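Local coordinates for protein-glutamine deamidase Cif (Burkholderia pseudomallei, PDB 3GQM) that deamidates a glutamine side chain of host NEDD8 to glutamate, which abolishes cullin-RING ubiquitin ligase activity and inhibits the host cell cycle, at residues S49-W54 with D95-M100; D56-L61 with C104-N109. One frame throughout, in Å; residues are numbered along the deposited sequence.

Contact 1: residues S49-W54 with D95-M100; sequences SNRVMW and DPFALM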
ATOM      1  N   SER A  49      -0.408  -4.395  17.472  1.00 35.65           N
ATOM      2  CA  SER A  49       0.233  -4.266  16.149  1.00 34.82           C
ATOM      3  C   SER A  49      -0.782  -3.764  15.098  1.00 32.58           C
ATOM      4  O   SER A  49      -0.521  -2.774  14.408  1.00 30.58           O
ATOM      5  CB  SER A  49       0.847  -5.608  15.713  1.00 34.43           C
ATOM      6  OG  SER A  49       2.008  -5.860  16.483  1.00 38.07           O
ATOM      7  N   ASN A  50      -1.929  -4.440  15.021  1.00 31.91           N
ATOM      8  CA  ASN A  50      -2.990  -4.082  14.076  1.00 32.11           C
ATOM      9  C   ASN A  50      -3.401  -2.593  14.157  1.00 31.97           C
ATOM     10  O   ASN A  50      -3.417  -1.890  13.148  1.00 32.09           O
ATOM     11  CB  ASN A  50      -4.186  -5.026  14.224  1.00 31.98           C
ATOM     12  CG  ASN A  50      -5.206  -4.873  13.111  1.00 32.64           C
ATOM     13  OD1 ASN A  50      -6.012  -3.951  13.129  1.00 33.17           O
ATOM     14  ND2 ASN A  50      -5.214  -5.801  12.160  1.00 28.51           N
ATOM     15  N   ARG A  51      -3.732  -2.121  15.350  1.00 31.93           N
ATOM     16  CA  ARG A  51      -4.160  -0.709  15.561  1.00 31.61           C
ATOM     17  C   ARG A  51      -3.076   0.330  15.285  1.00 30.56           C
ATOM     18  O   ARG A  51      -3.351   1.428  14.771  1.00 30.08           O
ATOM     19  CB  ARG A  51      -4.667  -0.526  16.995  1.00 32.41           C
ATOM     20  CG  ARG A  51      -5.896  -1.351  17.286  1.00 34.73           C
ATOM     21  CD  ARG A  51      -6.833  -0.621  18.229  1.00 35.43           C
ATOM     22  NE  ARG A  51      -7.521  -1.573  19.098  1.00 42.01           N
ATOM     23  CZ  ARG A  51      -8.551  -2.329  18.732  1.00 44.08           C
ATOM     24  NH1 ARG A  51      -9.050  -2.237  17.497  1.00 46.96           N
ATOM     25  NH2 ARG A  51      -9.087  -3.177  19.605  1.00 42.59           N
ATOM     26  N   VAL A  52      -1.845   0.004  15.652  1.00 28.67           N
ATOM     27  CA  VAL A  52      -0.720   0.877  15.343  1.00 29.08           C
ATOM     28  C   VAL A  52      -0.437   0.926  13.815  1.00 28.12           C
ATOM     29  O   VAL A  52      -0.169   1.981  13.268  1.00 28.24           O
ATOM     30  CB  VAL A  52       0.531   0.504  16.192  1.00 29.33           C
ATOM     31  CG1 VAL A  52       1.793   1.112  15.622  1.00 28.83           C
ATOM     32  CG2 VAL A  52       0.328   0.977  17.678  1.00 31.17           C
ATOM     33  N   MET A  53      -0.555  -0.203  13.142  1.00 27.90           N
ATOM     34  CA  MET A  53      -0.317  -0.288  11.674  1.00 28.21           C
ATOM     35  C   MET A  53      -1.420   0.464  10.882  1.00 27.62           C
ATOM     36  O   MET A  53      -1.109   1.334  10.068  1.00 27.80           O
ATOM     37  CB  MET A  53      -0.234  -1.759  11.234  1.00 26.67           C
ATOM     38  CG  MET A  53       0.475  -2.010   9.915  1.00 29.93           C
ATOM     39  SD  MET A  53       2.099  -1.185   9.863  1.00 32.48           S
ATOM     40  CE  MET A  53       1.956  -0.390   8.270  1.00 31.49           C
ATOM     41  N   TRP A  54      -2.681   0.154  11.174  1.00 27.20           N
ATOM     42  CA  TRP A  54      -3.809   0.619  10.384  1.00 28.83           C
ATOM     43  C   TRP A  54      -4.563   1.720  11.141  1.00 31.32           C
ATOM     44  O   TRP A  54      -5.528   1.480  11.851  1.00 34.59           O
ATOM     45  CB  TRP A  54      -4.726  -0.550  10.009  1.00 28.47           C
ATOM     46  CG  TRP A  54      -3.997  -1.788   9.437  1.00 25.17           C
ATOM     47  CD1 TRP A  54      -4.168  -3.099   9.820  1.00 25.77           C
ATOM     48  CD2 TRP A  54      -2.990  -1.807   8.394  1.00 24.16           C
ATOM     49  NE1 TRP A  54      -3.353  -3.922   9.083  1.00 24.62           N
ATOM     50  CE2 TRP A  54      -2.623  -3.162   8.194  1.00 24.78           C
ATOM     51  CE3 TRP A  54      -2.375  -0.815   7.618  1.00 18.48           C
ATOM     52  CZ2 TRP A  54      -1.650  -3.548   7.256  1.00 20.16           C
ATOM     53  CZ3 TRP A  54      -1.440  -1.196   6.666  1.00 17.92           C
ATOM     54  CH2 TRP A  54      -1.099  -2.551   6.483  1.00 19.30           C
ATOM     55  N   ASP A  95     -18.272  -3.656  14.309  1.00 47.60           N
ATOM     56  CA  ASP A  95     -17.681  -3.594  15.625  1.00 45.59           C
ATOM     57  C   ASP A  95     -16.393  -2.819  15.519  1.00 43.47           C
ATOM     58  O   ASP A  95     -15.406  -3.322  14.990  1.00 43.64           O
ATOM     59  CB  ASP A  95     -17.380  -4.977  16.191  1.00 45.80           C
ATOM     60  CG  ASP A  95     -16.938  -4.915  17.646  1.00 48.20           C
ATOM     61  OD1 ASP A  95     -16.037  -4.102  17.996  1.00 49.93           O
ATOM     62  OD2 ASP A  95     -17.508  -5.677  18.448  1.00 51.47           O
ATOM     63  N   PRO A  96     -16.378  -1.608  16.076  1.00 41.97           N
ATOM     64  CA  PRO A  96     -15.235  -0.735  16.034  1.00 40.50           C
ATOM     65  C   PRO A  96     -14.036  -1.299  16.815  1.00 39.67           C
ATOM     66  O   PRO A  96     -12.954  -0.779  16.648  1.00 39.38           O
ATOM     67  CB  PRO A  96     -15.766   0.555  16.707  1.00 40.42           C
ATOM     68  CG  PRO A  96     -16.750   0.083  17.619  1.00 39.82           C
ATOM     69  CD  PRO A  96     -17.429  -1.068  16.961  1.00 42.16           C
ATOM     70  N   PHE A  97     -14.205  -2.341  17.638  1.00 38.43           N
ATOM     71  CA  PHE A  97     -13.008  -2.938  18.275  1.00 38.24           C
ATOM     72  C   PHE A  97     -12.339  -4.044  17.483  1.00 37.08           C
ATOM     73  O   PHE A  97     -11.277  -4.520  17.868  1.00 37.14           O
ATOM     74  CB  PHE A  97     -13.268  -3.408  19.716  1.00 38.17           C
ATOM     75  CG  PHE A  97     -13.651  -2.291  20.645  1.00 38.37           C
ATOM     76  CD1 PHE A  97     -12.686  -1.453  21.184  1.00 37.85           C
ATOM     77  CD2 PHE A  97     -14.989  -2.073  20.958  1.00 39.53           C
ATOM     78  CE1 PHE A  97     -13.039  -0.404  22.033  1.00 38.43           C
ATOM     79  CE2 PHE A  97     -15.349  -1.036  21.806  1.00 39.93           C
ATOM     80  CZ  PHE A  97     -14.359  -0.196  22.346  1.00 38.16           C
ATOM     81  N   ALA A  98     -12.946  -4.443  16.382  1.00 37.00           N
ATOM     82  CA  ALA A  98     -12.431  -5.572  15.607  1.00 38.24           C
ATOM     83  C   ALA A  98     -11.130  -5.203  14.925  1.00 38.16           C
ATOM     84  O   ALA A  98     -10.826  -4.042  14.711  1.00 38.61           O
ATOM     85  CB  ALA A  98     -13.454  -6.062  14.583  1.00 37.88           C
ATOM     86  N   LEU A  99     -10.330  -6.199  14.616  1.00 39.28           N
ATOM     87  CA  LEU A  99      -9.061  -5.904  13.988  1.00 39.72           C
ATOM     88  C   LEU A  99      -9.356  -5.712  12.520  1.00 40.06           C
ATOM     89  O   LEU A  99     -10.323  -6.254  11.982  1.00 40.07           O
ATOM     90  CB  LEU A  99      -8.038  -7.002  14.238  1.00 40.00           C
ATOM     91  CG  LEU A  99      -7.637  -7.258  15.702  1.00 40.20           C
ATOM     92  CD1 LEU A  99      -6.230  -7.797  15.691  1.00 38.26           C
ATOM     93  CD2 LEU A  99      -7.717  -5.977  16.517  1.00 41.63           C
ATOM     94  N   MET A 100      -8.564  -4.890  11.872  1.00 40.15           N
ATOM     95  CA  MET A 100      -8.928  -4.589  10.522  1.00 40.51           C
ATOM     96  C   MET A 100      -7.961  -5.143   9.486  1.00 39.13           C
ATOM     97  O   MET A 100      -6.801  -5.358   9.781  1.00 38.15           O
ATOM     98  CB  MET A 100      -9.166  -3.103  10.372  1.00 41.34           C
ATOM     99  CG  MET A 100      -7.972  -2.223  10.532  1.00 45.49           C
ATOM    100  SD  MET A 100      -8.603  -0.528  10.395  1.00 59.68           S
ATOM    101  CE  MET A 100      -9.732  -0.661   8.984  1.00 53.35           C
TER

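Contact 2: residues D56-L61 with C104-N109; sequences DRYDTL and CGLSAN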
ATOM      1  N   ASP A  56      -5.533   6.063  10.710  1.00 31.24           N
ATOM      2  CA  ASP A  56      -5.531   7.101   9.673  1.00 34.16           C
ATOM      3  C   ASP A  56      -5.010   8.461  10.122  1.00 34.08           C
ATOM      4  O   ASP A  56      -5.268   9.454   9.452  1.00 35.06           O
ATOM      5  CB  ASP A  56      -6.914   7.252   9.041  1.00 34.65           C
ATOM      6  CG  ASP A  56      -7.978   7.633  10.062  1.00 38.59           C
ATOM      7  OD1 ASP A  56      -9.154   7.624   9.681  1.00 42.92           O
ATOM      8  OD2 ASP A  56      -7.648   7.922  11.244  1.00 38.58           O
ATOM      9  N   ARG A  57      -4.273   8.523  11.226  1.00 34.71           N
ATOM     10  CA  ARG A  57      -3.611   9.801  11.573  1.00 36.52           C
ATOM     11  C   ARG A  57      -2.259   9.805  10.893  1.00 35.97           C
ATOM     12  O   ARG A  57      -1.426   8.949  11.186  1.00 36.39           O
ATOM     13  CB  ARG A  57      -3.444   9.953  13.091  1.00 36.42           C
ATOM     14  N   TYR A  58      -2.018  10.753  10.002  1.00 36.39           N
ATOM     15  CA  TYR A  58      -0.806  10.694   9.166  1.00 37.49           C
ATOM     16  C   TYR A  58       0.178  11.834   9.382  1.00 39.18           C
ATOM     17  O   TYR A  58       1.224  11.886   8.728  1.00 39.46           O
ATOM     18  CB  TYR A  58      -1.160  10.645   7.688  1.00 36.80           C
ATOM     19  CG  TYR A  58      -2.051   9.522   7.242  1.00 34.53           C
ATOM     20  CD1 TYR A  58      -1.694   8.184   7.426  1.00 30.50           C
ATOM     21  CD2 TYR A  58      -3.246   9.799   6.581  1.00 31.39           C
ATOM     22  CE1 TYR A  58      -2.518   7.174   6.985  1.00 27.25           C
ATOM     23  CE2 TYR A  58      -4.057   8.813   6.147  1.00 28.38           C
ATOM     24  CZ  TYR A  58      -3.698   7.490   6.350  1.00 31.09           C
ATOM     25  OH  TYR A  58      -4.552   6.511   5.871  1.00 33.44           O
ATOM     26  N   ASP A  59      -0.176  12.759  10.276  1.00 40.27           N
ATOM     27  CA  ASP A  59       0.629  13.936  10.557  1.00 41.17           C
ATOM     28  C   ASP A  59       1.570  13.672  11.702  1.00 40.73           C
ATOM     29  O   ASP A  59       2.426  14.484  11.935  1.00 42.25           O
ATOM     30  CB  ASP A  59      -0.255  15.163  10.891  1.00 41.93           C
ATOM     31  CG  ASP A  59      -1.231  14.888  12.017  1.00 43.92           C
ATOM     32  OD1 ASP A  59      -2.212  14.138  11.787  1.00 46.25           O
ATOM     33  OD2 ASP A  59      -1.029  15.421  13.121  1.00 48.32           O
ATOM     34  N   THR A  60       1.373  12.545  12.396  1.00 40.31           N
ATOM     35  CA  THR A  60       2.181  11.979  13.492  1.00 38.97           C
ATOM     36  C   THR A  60       2.962  10.711  13.027  1.00 37.59           C
ATOM     37  O   THR A  60       2.517  10.002  12.119  1.00 36.38           O
ATOM     38  CB  THR A  60       1.243  11.554  14.602  1.00 38.76           C
ATOM     39  OG1 THR A  60       0.980  12.697  15.427  1.00 45.96           O
ATOM     40  CG2 THR A  60       1.817  10.428  15.513  1.00 40.22           C
ATOM     41  N   LEU A  61       4.102  10.438  13.656  1.00 36.01           N
ATOM     42  CA  LEU A  61       4.955   9.301  13.285  1.00 35.36           C
ATOM     43  C   LEU A  61       4.152   8.068  13.497  1.00 34.56           C
ATOM     44  O   LEU A  61       3.514   7.939  14.564  1.00 34.00           O
ATOM     45  CB  LEU A  61       6.194   9.191  14.183  1.00 35.36           C
ATOM     46  CG  LEU A  61       7.451  10.003  13.839  1.00 35.43           C
ATOM     47  CD1 LEU A  61       8.465   9.726  14.916  1.00 32.63           C
ATOM     48  CD2 LEU A  61       8.044   9.680  12.419  1.00 30.67           C
ATOM     49  N   CYS A 104      -7.360   0.053   0.211  1.00 25.81           N
ATOM     50  CA  CYS A 104      -6.136   0.368  -0.523  1.00 25.35           C
ATOM     51  C   CYS A 104      -5.416   1.638  -0.052  1.00 24.94           C
ATOM     52  O   CYS A 104      -4.190   1.628   0.113  1.00 23.83           O
ATOM     53  CB  CYS A 104      -6.425   0.465  -2.018  1.00 26.13           C
ATOM     54  SG  CYS A 104      -7.473   1.881  -2.419  1.00 31.19           S
ATOM     55  N   GLY A 105      -6.157   2.723   0.158  1.00 24.80           N
ATOM     56  CA  GLY A 105      -5.538   4.015   0.578  1.00 25.09           C
ATOM     57  C   GLY A 105      -4.878   3.891   1.945  1.00 25.10           C
ATOM     58  O   GLY A 105      -3.765   4.370   2.160  1.00 25.67           O
ATOM     59  N   LEU A 106      -5.550   3.187   2.842  1.00 24.27           N
ATOM     60  CA  LEU A 106      -5.094   3.013   4.201  1.00 23.87           C
ATOM     61  C   LEU A 106      -3.872   2.086   4.285  1.00 23.83           C
ATOM     62  O   LEU A 106      -2.977   2.345   5.111  1.00 22.80           O
ATOM     63  CB  LEU A 106      -6.236   2.458   5.070  1.00 24.28           C
ATOM     64  CG  LEU A 106      -5.969   2.419   6.597  1.00 26.00           C
ATOM     65  CD1 LEU A 106      -5.863   3.854   7.149  1.00 25.80           C
ATOM     66  CD2 LEU A 106      -7.046   1.643   7.349  1.00 24.19           C
ATOM     67  N   SER A 107      -3.842   1.013   3.471  1.00 22.24           N
ATOM     68  CA  SER A 107      -2.658   0.133   3.430  1.00 23.15           C
ATOM     69  C   SER A 107      -1.449   0.832   2.807  1.00 22.04           C
ATOM     70  O   SER A 107      -0.355   0.815   3.390  1.00 21.41           O
ATOM     71  CB  SER A 107      -2.931  -1.208   2.730  1.00 23.83           C
ATOM     72  OG  SER A 107      -3.280  -1.008   1.337  1.00 26.28           O
ATOM     73  N   ALA A 108      -1.657   1.516   1.675  1.00 20.70           N
ATOM     74  CA  ALA A 108      -0.574   2.203   1.000  1.00 19.99           C
ATOM     75  C   ALA A 108      -0.042   3.374   1.853  1.00 20.82           C
ATOM     76  O   ALA A 108       1.181   3.568   1.960  1.00 21.96           O
ATOM     77  CB  ALA A 108      -1.020   2.708  -0.417  1.00 20.08           C
ATOM     78  N   ASN A 109      -0.935   4.179   2.411  1.00 20.46           N
ATOM     79  CA  ASN A 109      -0.511   5.318   3.224  1.00 21.11           C
ATOM     80  C   ASN A 109       0.344   4.882   4.444  1.00 20.32           C
ATOM     81  O   ASN A 109       1.390   5.421   4.683  1.00 20.51           O
ATOM     82  CB  ASN A 109      -1.725   6.150   3.668  1.00 21.35           C
ATOM     83  CG  ASN A 109      -2.295   7.008   2.558  1.00 22.24           C
ATOM     84  OD1 ASN A 109      -1.651   7.268   1.541  1.00 26.45           O
ATOM     85  ND2 ASN A 109      -3.528   7.398   2.720  1.00 22.14           N
TER

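Contact 1: residues S49-W54 with D95-M100
The type I turn from Asp95 to Ala98 presents Phe97 O to Arg51, and Asp95 OD1 closes an Asx turn inside it by accepting from Phe97 N at 2.6 Å. The carbonyl O lies in the guanidinium plane and receives both terminal nitrogens end-on, NH1 at 3.2 Å and NH2 at 3.1 Å from Phe97 O. Both come from the same face of the carbonyl; NH1 stands well above its plane, while NH2 is tilted from it by only 21°. Glu47 forms a salt bridge with Arg51 NH2, so the guanidinium joins a carboxylate of its own helix to a turn on the facing loop. Helix 47-53 is thereby tied to the linker between helices 84-91 and 104-116, the latter carrying the inferred active-site residue Cys104 at its start. Leu99 follows, with CD2 over one face of the guanidinium and CD1 against Asn50 CB at 3.7 Å. At Met100 the Asn50 carboxamide pairs with both the N-H and the C=O of one residue. Asn50 extends its amide to the loop because CG points opposite the backbone N (chi1 -169°); OD1 accepts from Met100 N at 3.0 Å and ND2 donates to Met100 O at 2.9 Å. The second bond uses a carbonyl lone pair, and its acceptor is nearly in the amide plane; ND2 also donates to Leu44 O, which fixes the flip of the amide. Met100 CG packs 3.7 Å from Trp54 CB, while Met53 CG rests over one face of the indole.

Contact 2: residues D56-L61 with C104-N109
The irregular segment 56-61 passes beside the first turns of helix 104-116 at some distance, Asp56 CA and Leu106 CA being 6.8 Å apart, so that side chains bridge the gap. This helix opens with Cys104, the inferred active-site cysteine, and lies against the antiparallel sheet, an arrangement consistent with the papain-like clan to which the family is assigned. Tyr58 supplies most of the loop's share. Its CG sits anti to the carbonyl carbon (chi1 -57°), and the ring extends toward the helix to meet Leu106 and Asn109, about one helical turn apart. Asn109 CB lies 3.6 Å from Tyr58 CE1, and the amide plane is turned 76° from the ring. Asn109 ND2 makes a weak hydrogen bond to Tyr58 OH, long but fairly straight. The firmer polar partner of this amide is Lys160, which donates to OD1 from strand 159-165 and probably helps to set which way the group is turned. On the ring's own side of the contact, Asp56 O stands over one face, offset toward the rim. Asp56 CB adds a looser apolar touch to Leu106 CD1, the same methyl that comes within 3.2 Å of Tyr58 OH.

In the fold
Neither contact is wholly core: contact 1 is partly buried, its centre about 16 Å from that of the chain, whereas contact 2 is a surface contact although its centre lies nearer, about 9 Å from the chain's centre. Their segments alternate along the chain, so one run through helix 47-53 and its following loop meets, in turn, the linker 95-100 and the helix it leads into. Contact 1 relies on side-chain-to-backbone hydrogen bonds that hold an irregular loop; contact 2, half as extensive, relies on an aromatic side chain reaching a helix, with one weak bond. They touch where Trp54 CZ3 packs 3.7 Å from Ser107 CA and Met100 CE meets Leu106 CD2.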